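Local coordinates for probable mannosyltransferase KTR4 (Saccharomyces cerevisiae, PDB 5A07), which is a probable mannosyltransferase with a GT-A-type fold, modelled with guanosine-5'-diphosphate and a manganese ion, at residues 163-168 and 222-227; 369-374 and 419-424. All coordinates share one frame; numbering follows the deposited sequence.

Contact 1: 163-168 and 222-227; sequences VVEFGT and LSKYKY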
ATOM      1  N   VAL B 163      -3.283   5.557 -24.221  1.00 20.24           N
ATOM      2  CA  VAL B 163      -4.135   6.675 -23.685  1.00 21.61           C
ATOM      3  C   VAL B 163      -3.547   7.248 -22.416  1.00 20.90           C
ATOM      4  O   VAL B 163      -3.156   6.465 -21.494  1.00 17.81           O
ATOM      5  CB  VAL B 163      -5.535   6.138 -23.445  1.00 24.12           C
ATOM      6  CG1 VAL B 163      -6.415   7.183 -22.747  1.00 25.71           C
ATOM      7  CG2 VAL B 163      -6.084   5.701 -24.778  1.00 26.79           C
ATOM      8  N   VAL B 164      -3.371   8.589 -22.389  1.00 18.78           N
ATOM      9  CA  VAL B 164      -2.944   9.322 -21.247  1.00 19.91           C
ATOM     10  C   VAL B 164      -3.953  10.435 -20.899  1.00 21.52           C
ATOM     11  O   VAL B 164      -4.413  11.112 -21.798  1.00 22.98           O
ATOM     12  CB  VAL B 164      -1.549   9.890 -21.407  1.00 20.28           C
ATOM     13  CG1 VAL B 164      -0.552   8.743 -21.661  1.00 22.40           C
ATOM     14  CG2 VAL B 164      -1.491  10.820 -22.616  1.00 23.48           C
ATOM     15  N   GLU B 165      -4.301  10.601 -19.639  1.00 21.38           N
ATOM     16  CA  GLU B 165      -5.154  11.716 -19.224  1.00 21.15           C
ATOM     17  C   GLU B 165      -4.521  12.441 -18.087  1.00 20.27           C
ATOM     18  O   GLU B 165      -3.828  11.834 -17.245  1.00 19.85           O
ATOM     19  CB  GLU B 165      -6.558  11.201 -18.841  1.00 23.24           C
ATOM     20  CG  GLU B 165      -7.321  10.586 -20.024  1.00 25.58           C
ATOM     21  CD  GLU B 165      -8.756  10.113 -19.707  1.00 27.43           C
ATOM     22  OE1 GLU B 165      -9.117   9.947 -18.509  1.00 23.03           O
ATOM     23  OE2 GLU B 165      -9.461   9.759 -20.677  1.00 28.80           O
ATOM     24  N   PHE B 166      -4.661  13.756 -18.096  1.00 16.98           N
ATOM     25  CA  PHE B 166      -4.073  14.635 -17.094  1.00 17.78           C
ATOM     26  C   PHE B 166      -5.106  15.435 -16.402  1.00 21.04           C
ATOM     27  O   PHE B 166      -5.935  16.067 -17.091  1.00 20.04           O
ATOM     28  CB  PHE B 166      -3.120  15.647 -17.778  1.00 19.41           C
ATOM     29  CG  PHE B 166      -2.002  14.973 -18.580  1.00 20.86           C
ATOM     30  CD1 PHE B 166      -2.205  14.613 -19.914  1.00 22.45           C
ATOM     31  CD2 PHE B 166      -0.791  14.632 -17.977  1.00 21.44           C
ATOM     32  CE1 PHE B 166      -1.214  13.981 -20.651  1.00 23.86           C
ATOM     33  CE2 PHE B 166       0.190  13.988 -18.694  1.00 19.56           C
ATOM     34  CZ  PHE B 166      -0.013  13.634 -20.012  1.00 22.32           C
ATOM     35  N   GLY B 167      -5.079  15.449 -15.087  1.00 19.69           N
ATOM     36  CA  GLY B 167      -6.056  16.177 -14.302  1.00 22.26           C
ATOM     37  C   GLY B 167      -5.471  16.988 -13.206  1.00 23.85           C
ATOM     38  O   GLY B 167      -4.483  16.624 -12.543  1.00 22.46           O
ATOM     39  N   THR B 168      -6.124  18.117 -12.950  1.00 23.11           N
ATOM     40  CA  THR B 168      -5.775  18.908 -11.815  1.00 22.33           C
ATOM     41  C   THR B 168      -6.706  18.649 -10.617  1.00 19.92           C
ATOM     42  O   THR B 168      -7.826  18.430 -10.786  1.00 20.71           O
ATOM     43  CB  THR B 168      -5.887  20.423 -12.173  1.00 27.26           C
ATOM     44  OG1 THR B 168      -5.176  20.615 -13.393  1.00 32.18           O
ATOM     45  CG2 THR B 168      -5.240  21.274 -11.103  1.00 27.76           C
ATOM     46  N   LEU B 222     -11.268   9.533 -12.455  1.00 16.55           N
ATOM     47  CA  LEU B 222     -11.217   8.162 -11.941  1.00 20.45           C
ATOM     48  C   LEU B 222     -12.620   7.563 -11.768  1.00 20.28           C
ATOM     49  O   LEU B 222     -12.763   6.410 -11.390  1.00 19.70           O
ATOM     50  CB  LEU B 222     -10.435   8.159 -10.615  1.00 21.20           C
ATOM     51  CG  LEU B 222      -8.905   8.365 -10.787  1.00 24.06           C
ATOM     52  CD1 LEU B 222      -8.267   8.088  -9.454  1.00 24.35           C
ATOM     53  CD2 LEU B 222      -8.259   7.460 -11.781  1.00 23.59           C
ATOM     54  N   SER B 223     -13.640   8.370 -12.039  1.00 20.96           N
ATOM     55  CA  SER B 223     -15.042   7.900 -11.770  1.00 23.99           C
ATOM     56  C   SER B 223     -15.308   6.718 -12.682  1.00 21.92           C
ATOM     57  O   SER B 223     -16.059   5.868 -12.365  1.00 22.02           O
ATOM     58  CB  SER B 223     -16.080   9.036 -12.004  1.00 25.60           C
ATOM     59  OG  SER B 223     -16.237   9.240 -13.429  1.00 23.71           O
ATOM     60  N   LYS B 224     -14.692   6.651 -13.863  1.00 21.96           N
ATOM     61  CA  LYS B 224     -14.959   5.554 -14.772  1.00 20.03           C
ATOM     62  C   LYS B 224     -14.146   4.264 -14.515  1.00 21.98           C
ATOM     63  O   LYS B 224     -14.220   3.315 -15.301  1.00 22.11           O
ATOM     64  CB  LYS B 224     -14.698   6.038 -16.215  1.00 22.46           C
ATOM     65  CG  LYS B 224     -13.281   6.564 -16.530  1.00 23.70           C
ATOM     66  CD  LYS B 224     -13.146   7.069 -17.981  1.00 25.52           C
ATOM     67  CE  LYS B 224     -11.810   7.730 -18.236  1.00 24.06           C
ATOM     68  NZ  LYS B 224     -11.559   9.000 -17.492  1.00 23.44           N
ATOM     69  N   TYR B 225     -13.282   4.240 -13.519  1.00 22.26           N
ATOM     70  CA  TYR B 225     -12.431   3.035 -13.308  1.00 19.40           C
ATOM     71  C   TYR B 225     -12.836   2.300 -12.021  1.00 19.80           C
ATOM     72  O   TYR B 225     -13.161   2.942 -11.031  1.00 18.62           O
ATOM     73  CB  TYR B 225     -10.971   3.427 -13.226  1.00 18.56           C
ATOM     74  CG  TYR B 225     -10.395   4.045 -14.467  1.00 15.92           C
ATOM     75  CD1 TYR B 225     -10.311   3.347 -15.619  1.00 17.89           C
ATOM     76  CD2 TYR B 225     -10.036   5.356 -14.485  1.00 18.30           C
ATOM     77  CE1 TYR B 225      -9.765   3.899 -16.763  1.00 17.97           C
ATOM     78  CE2 TYR B 225      -9.508   5.945 -15.602  1.00 18.79           C
ATOM     79  CZ  TYR B 225      -9.362   5.208 -16.738  1.00 19.56           C
ATOM     80  OH  TYR B 225      -8.842   5.831 -17.849  1.00 22.57           O
ATOM     81  N   LYS B 226     -12.657   0.975 -12.054  1.00 20.92           N
ATOM     82  CA  LYS B 226     -12.778   0.123 -10.896  1.00 19.95           C
ATOM     83  C   LYS B 226     -11.405  -0.141 -10.206  1.00 20.68           C
ATOM     84  O   LYS B 226     -11.342  -0.315  -8.973  1.00 20.89           O
ATOM     85  CB  LYS B 226     -13.408  -1.229 -11.329  1.00 21.93           C
ATOM     86  CG  LYS B 226     -13.575  -2.231 -10.184  1.00 22.06           C
ATOM     87  CD  LYS B 226     -14.366  -3.426 -10.631  1.00 24.24           C
ATOM     88  CE  LYS B 226     -14.400  -4.553  -9.611  1.00 26.43           C
ATOM     89  NZ  LYS B 226     -14.880  -4.155  -8.280  1.00 26.10           N
ATOM     90  N   TYR B 227     -10.321  -0.141 -11.004  1.00 18.72           N
ATOM     91  CA  TYR B 227      -8.985  -0.520 -10.480  1.00 17.52           C
ATOM     92  C   TYR B 227      -7.986   0.556 -10.772  1.00 19.70           C
ATOM     93  O   TYR B 227      -8.052   1.158 -11.870  1.00 17.14           O
ATOM     94  CB  TYR B 227      -8.500  -1.757 -11.155  1.00 17.82           C
ATOM     95  CG  TYR B 227      -9.267  -2.998 -10.824  1.00 17.79           C
ATOM     96  CD1 TYR B 227      -9.112  -3.631  -9.584  1.00 18.43           C
ATOM     97  CD2 TYR B 227     -10.201  -3.506 -11.698  1.00 18.24           C
ATOM     98  CE1 TYR B 227      -9.816  -4.749  -9.261  1.00 19.04           C
ATOM     99  CE2 TYR B 227     -10.908  -4.650 -11.367  1.00 21.01           C
ATOM    100  CZ  TYR B 227     -10.706  -5.287 -10.159  1.00 20.55           C
ATOM    101  OH  TYR B 227     -11.453  -6.438  -9.807  1.00 23.00           O
TER
HETATM  102  O   HOH W   1      -7.534   7.920 -17.721  1.00 28.20           O
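Glu-165 of the strand 164-168 meets Lys-224 in a salt bridge at the protein surface, the two side chains approaching from opposite directions. Just before it, Val-163 leads into the strand, which opens with Val-164, and Val-164 packs on Leu-158 and Lys-155 instead of on 222-227. At Glu-165 the side chain turns to the loop: CG stands anti to the carbonyl carbon (chi1 -65°) and the chain runs on extended, which carries the carboxylate across to the lysine. OE1 takes the ammonium NZ of Lys-224 at 2.8 Å through its syn lone pair, the one on the side of OE2, while OE2 itself stays 3.9 Å from NZ, so the bridge rests on one oxygen. The same OE1 also receives a weak hydrogen bond from a water 2.7 Å away. That water lies in the ring plane of Tyr-225, at its edge, 2.5 Å from OH, and links phenol to carboxylate where OE1 and OH are too far apart, at 4.2 Å, for a direct bond. The strand is paired in parallel with 138-142 in the mixed sheet of a GT-A-type, Rossmann-like fold, and the loop 222-227 leads into strand 227-230 of that same sheet. Within the loop a type I turn runs from Leu-222 to Tyr-225, closed by Tyr-225 N to Leu-222 O. With chi1 of Lys-224 at 58°, its CG sits 3.9 Å above the centre of the Tyr-225 ring, and its NZ has a second partner in the carbonyl of Leu-221. Farther along, Phe-166 meets the ring of Phe-140 and touches helix 148-156, and Thr-168 bonds through its carbonyl to His-219 and through OG1 to Glu-145.

Contact 2: 369-374 and 419-424; sequences SSIHWF and ATWIRH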
ATOM      1  N   SER B 369      -8.088 -12.800   3.084  1.00 20.95           N
ATOM      2  CA  SER B 369      -7.799 -13.670   1.938  1.00 23.71           C
ATOM      3  C   SER B 369      -8.129 -12.972   0.590  1.00 22.68           C
ATOM      4  O   SER B 369      -7.779 -13.498  -0.459  1.00 21.41           O
ATOM      5  CB  SER B 369      -8.561 -14.993   2.062  1.00 27.20           C
ATOM      6  OG  SER B 369      -9.967 -14.755   1.988  1.00 30.00           O
ATOM      7  N   SER B 370      -8.730 -11.787   0.646  1.00 18.09           N
ATOM      8  CA  SER B 370      -8.949 -10.954  -0.508  1.00 19.57           C
ATOM      9  C   SER B 370      -7.789  -9.969  -0.815  1.00 19.29           C
ATOM     10  O   SER B 370      -7.917  -9.182  -1.752  1.00 17.83           O
ATOM     11  CB  SER B 370     -10.299 -10.160  -0.429  1.00 17.43           C
ATOM     12  OG  SER B 370     -10.264  -9.124   0.550  1.00 18.83           O
ATOM     13  N   ILE B 371      -6.735  -9.986   0.003  1.00 15.98           N
ATOM     14  CA  ILE B 371      -5.587  -9.071  -0.090  1.00 15.64           C
ATOM     15  C   ILE B 371      -4.399  -9.936  -0.578  1.00 16.06           C
ATOM     16  O   ILE B 371      -4.038 -10.961   0.077  1.00 19.18           O
ATOM     17  CB  ILE B 371      -5.291  -8.406   1.253  1.00 16.36           C
ATOM     18  CG1 ILE B 371      -6.508  -7.569   1.719  1.00 16.25           C
ATOM     19  CG2 ILE B 371      -4.025  -7.601   1.140  1.00 16.94           C
ATOM     20  CD1 ILE B 371      -6.350  -7.041   3.092  1.00 15.71           C
ATOM     21  N   HIS B 372      -3.914  -9.650  -1.773  1.00 15.27           N
ATOM     22  CA  HIS B 372      -2.994 -10.503  -2.495  1.00 14.94           C
ATOM     23  C   HIS B 372      -1.577  -9.937  -2.376  1.00 15.59           C
ATOM     24  O   HIS B 372      -1.347  -8.773  -2.789  1.00 16.13           O
ATOM     25  CB  HIS B 372      -3.384 -10.610  -3.947  1.00 16.55           C
ATOM     26  CG  HIS B 372      -2.502 -11.478  -4.771  1.00 16.52           C
ATOM     27  ND1 HIS B 372      -2.543 -12.856  -4.702  1.00 18.84           N
ATOM     28  CD2 HIS B 372      -1.541 -11.182  -5.672  1.00 16.61           C
ATOM     29  CE1 HIS B 372      -1.631 -13.372  -5.506  1.00 18.78           C
ATOM     30  NE2 HIS B 372      -1.018 -12.378  -6.128  1.00 17.88           N
ATOM     31  N   TRP B 373      -0.620 -10.805  -2.048  1.00 15.44           N
ATOM     32  CA  TRP B 373       0.808 -10.482  -2.102  1.00 15.24           C
ATOM     33  C   TRP B 373       1.397 -10.883  -3.463  1.00 15.58           C
ATOM     34  O   TRP B 373       1.517 -12.079  -3.786  1.00 15.66           O
ATOM     35  CB  TRP B 373       1.578 -11.182  -0.971  1.00 15.30           C
ATOM     36  CG  TRP B 373       3.041 -10.913  -0.946  1.00 15.72           C
ATOM     37  CD1 TRP B 373       3.643  -9.781  -1.323  1.00 16.27           C
ATOM     38  CD2 TRP B 373       4.048 -11.736  -0.423  1.00 15.38           C
ATOM     39  NE1 TRP B 373       4.993  -9.860  -1.159  1.00 16.13           N
ATOM     40  CE2 TRP B 373       5.273 -11.073  -0.618  1.00 16.75           C
ATOM     41  CE3 TRP B 373       4.056 -13.006   0.170  1.00 15.16           C
ATOM     42  CZ2 TRP B 373       6.476 -11.599  -0.203  1.00 15.93           C
ATOM     43  CZ3 TRP B 373       5.235 -13.533   0.559  1.00 17.37           C
ATOM     44  CH2 TRP B 373       6.440 -12.828   0.387  1.00 20.30           C
ATOM     45  N   PHE B 374       1.763  -9.869  -4.266  1.00 14.59           N
ATOM     46  CA  PHE B 374       2.245 -10.080  -5.622  1.00 14.51           C
ATOM     47  C   PHE B 374       3.718 -10.445  -5.563  1.00 15.31           C
ATOM     48  O   PHE B 374       4.615  -9.637  -5.888  1.00 15.99           O
ATOM     49  CB  PHE B 374       2.034  -8.822  -6.497  1.00 14.31           C
ATOM     50  CG  PHE B 374       0.703  -8.791  -7.170  1.00 14.26           C
ATOM     51  CD1 PHE B 374       0.423  -9.666  -8.194  1.00 13.98           C
ATOM     52  CD2 PHE B 374      -0.298  -7.891  -6.743  1.00 15.35           C
ATOM     53  CE1 PHE B 374      -0.846  -9.661  -8.798  1.00 17.59           C
ATOM     54  CE2 PHE B 374      -1.526  -7.897  -7.355  1.00 15.57           C
ATOM     55  CZ  PHE B 374      -1.817  -8.783  -8.380  1.00 17.43           C
ATOM     56  N   ALA B 419       7.051 -11.263   7.383  1.00 15.56           N
ATOM     57  CA  ALA B 419       6.961 -12.532   8.104  1.00 16.21           C
ATOM     58  C   ALA B 419       5.680 -12.629   8.895  1.00 16.48           C
ATOM     59  O   ALA B 419       5.079 -13.694   8.943  1.00 17.82           O
ATOM     60  CB  ALA B 419       8.160 -12.742   9.030  1.00 18.03           C
ATOM     61  N   THR B 420       5.242 -11.525   9.497  1.00 18.21           N
ATOM     62  CA  THR B 420       3.984 -11.500  10.238  1.00 17.89           C
ATOM     63  C   THR B 420       2.771 -11.769   9.337  1.00 18.16           C
ATOM     64  O   THR B 420       1.894 -12.579   9.668  1.00 17.48           O
ATOM     65  CB  THR B 420       3.820 -10.181  11.023  1.00 18.87           C
ATOM     66  OG1 THR B 420       4.867 -10.105  11.977  1.00 21.67           O
ATOM     67  CG2 THR B 420       2.446 -10.084  11.713  1.00 17.59           C
ATOM     68  N   TRP B 421       2.766 -11.160   8.167  1.00 16.67           N
ATOM     69  CA  TRP B 421       1.719 -11.386   7.196  1.00 15.13           C
ATOM     70  C   TRP B 421       1.730 -12.882   6.710  1.00 14.47           C
ATOM     71  O   TRP B 421       0.661 -13.521   6.629  1.00 17.48           O
ATOM     72  CB  TRP B 421       1.931 -10.431   5.951  1.00 13.59           C
ATOM     73  CG  TRP B 421       0.814 -10.541   4.989  1.00 13.88           C
ATOM     74  CD1 TRP B 421       0.739 -11.351   3.881  1.00 14.59           C
ATOM     75  CD2 TRP B 421      -0.450  -9.904   5.106  1.00 14.28           C
ATOM     76  NE1 TRP B 421      -0.476 -11.251   3.325  1.00 13.96           N
ATOM     77  CE2 TRP B 421      -1.233 -10.367   4.068  1.00 13.20           C
ATOM     78  CE3 TRP B 421      -1.007  -9.011   6.055  1.00 15.81           C
ATOM     79  CZ2 TRP B 421      -2.532  -9.956   3.879  1.00 16.50           C
ATOM     80  CZ3 TRP B 421      -2.337  -8.572   5.873  1.00 16.48           C
ATOM     81  CH2 TRP B 421      -3.087  -9.071   4.809  1.00 16.82           C
ATOM     82  N   ILE B 422       2.896 -13.397   6.426  1.00 15.49           N
ATOM     83  CA  ILE B 422       3.019 -14.825   6.012  1.00 16.72           C
ATOM     84  C   ILE B 422       2.510 -15.737   7.125  1.00 16.28           C
ATOM     85  O   ILE B 422       1.703 -16.649   6.875  1.00 14.95           O
ATOM     86  CB  ILE B 422       4.458 -15.224   5.664  1.00 16.17           C
ATOM     87  CG1 ILE B 422       4.894 -14.504   4.386  1.00 16.12           C
ATOM     88  CG2 ILE B 422       4.589 -16.763   5.448  1.00 17.04           C
ATOM     89  CD1 ILE B 422       6.360 -14.563   4.121  1.00 18.51           C
ATOM     90  N   ARG B 423       2.964 -15.481   8.318  1.00 17.31           N
ATOM     91  CA  ARG B 423       2.629 -16.359   9.467  1.00 18.30           C
ATOM     92  C   ARG B 423       1.146 -16.346   9.818  1.00 19.13           C
ATOM     93  O   ARG B 423       0.568 -17.402  10.118  1.00 19.29           O
ATOM     94  CB  ARG B 423       3.458 -15.947  10.655  1.00 18.88           C
ATOM     95  CG  ARG B 423       3.178 -16.724  11.969  1.00 19.25           C
ATOM     96  CD  ARG B 423       4.069 -16.228  13.089  1.00 18.24           C
ATOM     97  NE  ARG B 423       5.419 -16.491  12.702  1.00 18.90           N
ATOM     98  CZ  ARG B 423       6.446 -15.618  12.611  1.00 20.02           C
ATOM     99  NH1 ARG B 423       6.308 -14.363  12.979  1.00 20.63           N
ATOM    100  NH2 ARG B 423       7.620 -16.067  12.161  1.00 20.63           N
ATOM    101  N   HIS B 424       0.524 -15.179   9.794  1.00 18.36           N
ATOM    102  CA  HIS B 424      -0.816 -14.985  10.372  1.00 20.59           C
ATOM    103  C   HIS B 424      -1.921 -14.652   9.393  1.00 21.73           C
ATOM    104  O   HIS B 424      -3.119 -14.805   9.716  1.00 20.63           O
ATOM    105  CB  HIS B 424      -0.807 -13.865  11.404  1.00 21.16           C
ATOM    106  CG  HIS B 424       0.026 -14.183  12.589  1.00 20.68           C
ATOM    107  ND1 HIS B 424      -0.369 -15.098  13.544  1.00 20.00           N
ATOM    108  CD2 HIS B 424       1.217 -13.708  12.982  1.00 21.79           C
ATOM    109  CE1 HIS B 424       0.566 -15.184  14.463  1.00 20.44           C
ATOM    110  NE2 HIS B 424       1.546 -14.357  14.144  1.00 22.93           N
TER
HETATM  111  O   HOH W   2      -2.070 -12.523   1.145  1.00 16.64           O
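Trp-421, on helix 418-425, brings CZ2 and CH2 of its indole to Ile-371 of strand 371-373, the two side chains crossing at about a right angle. CZ2 of Trp-421 comes to 3.9 Å from CG2 of Ile-371, and CH2 follows at 4.1 Å from the same methyl. CG of Trp-421 is anti to the backbone N (chi1 -175°), which sends the ring out from the helix toward the strand. Its NE1 hands its hydrogen to a water at 3.0 Å that lies in the indole plane, and the water in turn donates to Ile-371 O at 2.7 Å; a buried N-H and a strand carbonyl are thus served together. Strand 371-373 runs parallel to 256-262 in the mixed sheet of the GT-A-type fold, and the helix packs over this part of it, with Phe-258 edge-to-face against Trp-421 and stacked on Trp-373. Two residues along the strand, Trp-373 reaches Ile-422: CZ3 lies 3.9 Å from CD1, the end of the CG1 arm meeting the indole obliquely. The indole NE1 of Trp-373 turns elsewhere, to the carbonyl of Val-259, while Leu-75 and Phe-79 of helix 65-80 also touch Ile-422.

Overall arrangement
Both contacts involve the same mixed sheet, but at places on opposite sides of the chain's centre, about 29 Å apart between centres and without touching. Contact 1 is a surface contact, joining strand 164-168 to the loop that feeds strand 227-230; it is polar, built on a salt bridge with a water beside it that bonds only weakly to the carboxylate, and buries little area. Contact 2 is a core contact between strand 371-373 and helix 418-425, with more than twice the buried surface and mainly apolar packing of tryptophans and isoleucines. A water bridges the segments in each, linking two side chains at the surface but a side chain and a backbone carbonyl in the interior.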